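Local atomic coordinates of metallo-beta-lactamase FIM-1 (Pseudomonas aeruginosa, PDB entry 6V3Q), a protein that probably hydrolyses beta-lactam antibiotics in the periplasm as a zinc-dependent class B beta-lactamase, conferring resistance. Residues F79-D84 against G144-N149. Residues are numbered along the deposited sequence; the frame is centred on the assembly and turned at random.
With ZN (zinc ion), chain C.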
# COMPACT_ATOMS: atom_id res chain seq x y z
N PHE A 79 23.00 2.73 -7.84
CA PHE A 79 21.72 2.04 -7.74
C PHE A 79 21.98 0.55 -7.55
O PHE A 79 22.92 -0.02 -8.11
CB PHE A 79 20.87 2.29 -8.98
CG PHE A 79 21.06 3.66 -9.57
CD1 PHE A 79 20.52 4.78 -8.95
CD2 PHE A 79 21.79 3.83 -10.73
CE1 PHE A 79 20.71 6.04 -9.48
CE2 PHE A 79 21.98 5.09 -11.27
CZ PHE A 79 21.43 6.20 -10.64
N THR A 80 21.11 -0.09 -6.76
CA THR A 80 21.36 -1.45 -6.31
C THR A 80 20.83 -2.52 -7.26
O THR A 80 21.35 -3.64 -7.25
CB THR A 80 20.78 -1.66 -4.91
OG1 THR A 80 19.38 -1.37 -4.91
CG2 THR A 80 21.48 -0.74 -3.91
N HIS A 81 19.82 -2.22 -8.07
CA HIS A 81 19.41 -3.11 -9.16
C HIS A 81 18.46 -2.35 -10.07
O HIS A 81 18.06 -1.22 -9.79
CB HIS A 81 18.77 -4.40 -8.64
CG HIS A 81 17.44 -4.21 -7.97
ND1 HIS A 81 17.31 -3.66 -6.72
CD2 HIS A 81 16.19 -4.53 -8.38
CE1 HIS A 81 16.03 -3.64 -6.38
NE2 HIS A 81 15.33 -4.15 -7.38
N ALA A 82 18.11 -2.99 -11.18
CA ALA A 82 17.38 -2.34 -12.27
C ALA A 82 15.88 -2.63 -12.18
O ALA A 82 15.29 -3.31 -13.02
CB ALA A 82 17.95 -2.76 -13.62
N HIS A 83 15.28 -2.10 -11.12
CA HIS A 83 13.84 -2.00 -10.98
C HIS A 83 13.49 -0.53 -10.74
O HIS A 83 14.35 0.29 -10.43
CB HIS A 83 13.31 -2.88 -9.84
CG HIS A 83 13.12 -4.31 -10.24
ND1 HIS A 83 12.82 -5.30 -9.33
CD2 HIS A 83 13.17 -4.92 -11.45
CE1 HIS A 83 12.70 -6.46 -9.96
NE2 HIS A 83 12.91 -6.25 -11.25
N ASP A 84 12.20 -0.20 -10.90
CA ASP A 84 11.81 1.21 -10.91
C ASP A 84 11.82 1.85 -9.53
O ASP A 84 11.76 3.08 -9.44
CB ASP A 84 10.43 1.39 -11.55
CG ASP A 84 9.43 0.36 -11.10
OD1 ASP A 84 9.19 0.24 -9.88
OD2 ASP A 84 8.87 -0.34 -11.97
N GLY A 144 20.21 -12.83 -6.30
CA GLY A 144 19.30 -13.02 -5.18
C GLY A 144 17.90 -12.56 -5.52
O GLY A 144 17.16 -13.28 -6.20
N HIS A 145 17.53 -11.36 -5.07
CA HIS A 145 16.24 -10.79 -5.45
C HIS A 145 16.16 -10.61 -6.96
O HIS A 145 15.12 -10.87 -7.58
CB HIS A 145 16.01 -9.47 -4.72
CG HIS A 145 14.94 -8.62 -5.33
ND1 HIS A 145 13.59 -8.88 -5.16
CD2 HIS A 145 15.01 -7.53 -6.12
CE1 HIS A 145 12.88 -7.98 -5.81
NE2 HIS A 145 13.72 -7.14 -6.40
N THR A 146 17.25 -10.14 -7.57
CA THR A 146 17.43 -10.16 -9.01
C THR A 146 18.83 -10.69 -9.31
O THR A 146 19.64 -10.90 -8.41
CB THR A 146 17.25 -8.77 -9.63
OG1 THR A 146 18.20 -7.86 -9.07
CG2 THR A 146 15.84 -8.24 -9.38
N ARG A 147 19.10 -10.92 -10.60
CA ARG A 147 20.42 -11.40 -10.99
C ARG A 147 21.49 -10.35 -10.76
O ARG A 147 22.66 -10.69 -10.57
CB ARG A 147 20.40 -11.81 -12.47
CG ARG A 147 21.46 -12.84 -12.84
CD ARG A 147 21.79 -12.84 -14.33
NE ARG A 147 20.62 -12.74 -15.19
CZ ARG A 147 20.43 -11.77 -16.09
NH1 ARG A 147 21.34 -10.83 -16.25
NH2 ARG A 147 19.33 -11.76 -16.83
N ASP A 148 21.11 -9.07 -10.74
CA ASP A 148 22.06 -7.97 -10.78
C ASP A 148 22.17 -7.21 -9.47
O ASP A 148 22.91 -6.22 -9.42
CB ASP A 148 21.69 -7.00 -11.89
CG ASP A 148 20.29 -6.43 -11.72
OD1 ASP A 148 19.34 -7.23 -11.56
OD2 ASP A 148 20.14 -5.19 -11.73
N ASN A 149 21.46 -7.62 -8.42
CA ASN A 149 21.41 -6.81 -7.21
C ASN A 149 22.78 -6.71 -6.55
O ASN A 149 23.54 -7.68 -6.50
CB ASN A 149 20.38 -7.36 -6.21
CG ASN A 149 20.58 -8.84 -5.89
OD1 ASN A 149 19.65 -9.50 -5.41
ND2 ASN A 149 21.77 -9.37 -6.14
ZN ZN C . 13.32 -5.09 -7.26
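His81 and His83 meet His145 at a shared zinc ion, which joins the loop after strand 74-78 to the one leading into strand 151-154. His81 NE2 binds the metal at 2.2 Å, His83 ND1 at 2.1 Å and His145 NE2 at 2.3 Å. His83 coordinates through the ring nitrogen nearer its backbone, whereas the other two use the far one. Around the zinc the rings stand steeply to one another: the edge of His145 is directed at the face of His81 in an offset edge-to-face pair, planes at 79°, while His83 and His145 meet rim to rim with perpendicular planes. With CG anti to its backbone N (chi1 163°), the His145 side chain extends across to the zinc.

Thr146 lies behind this first shell. Its methyl CG2 comes obliquely against both rings of the 79-84 loop, 3.7 Å from His83 CE1, and its OG1 rests near His81 CB. OG1 also hydrogen-bonds Asp148 OD1 from above the carboxylate plane. The other oxygen of that group, OD2, accepts the backbone N-H of Ala82 on its syn lone pair, at 3.0 Å from Ala82 N, and a second bond from Ser106 OG steadies it. Farther back, Asn149 OD1 takes the N-H of Thr146 and, weakly, that of His145, while the CA-H of Asn149 points at Thr80 O, 3.2 Å from Asn149 CA. On the far side of His83, NE2 bonds to Asp179, which would fix the rotation of the ring.

Three histidine nitrogens from two loops make up the three-histidine zinc site of class B1 metallo-beta-lactamases. Such a site probably keeps the zinc Lewis acidic, consistent with a metal that could polarise a water for attack on the lactam carbonyl, as in related enzymes.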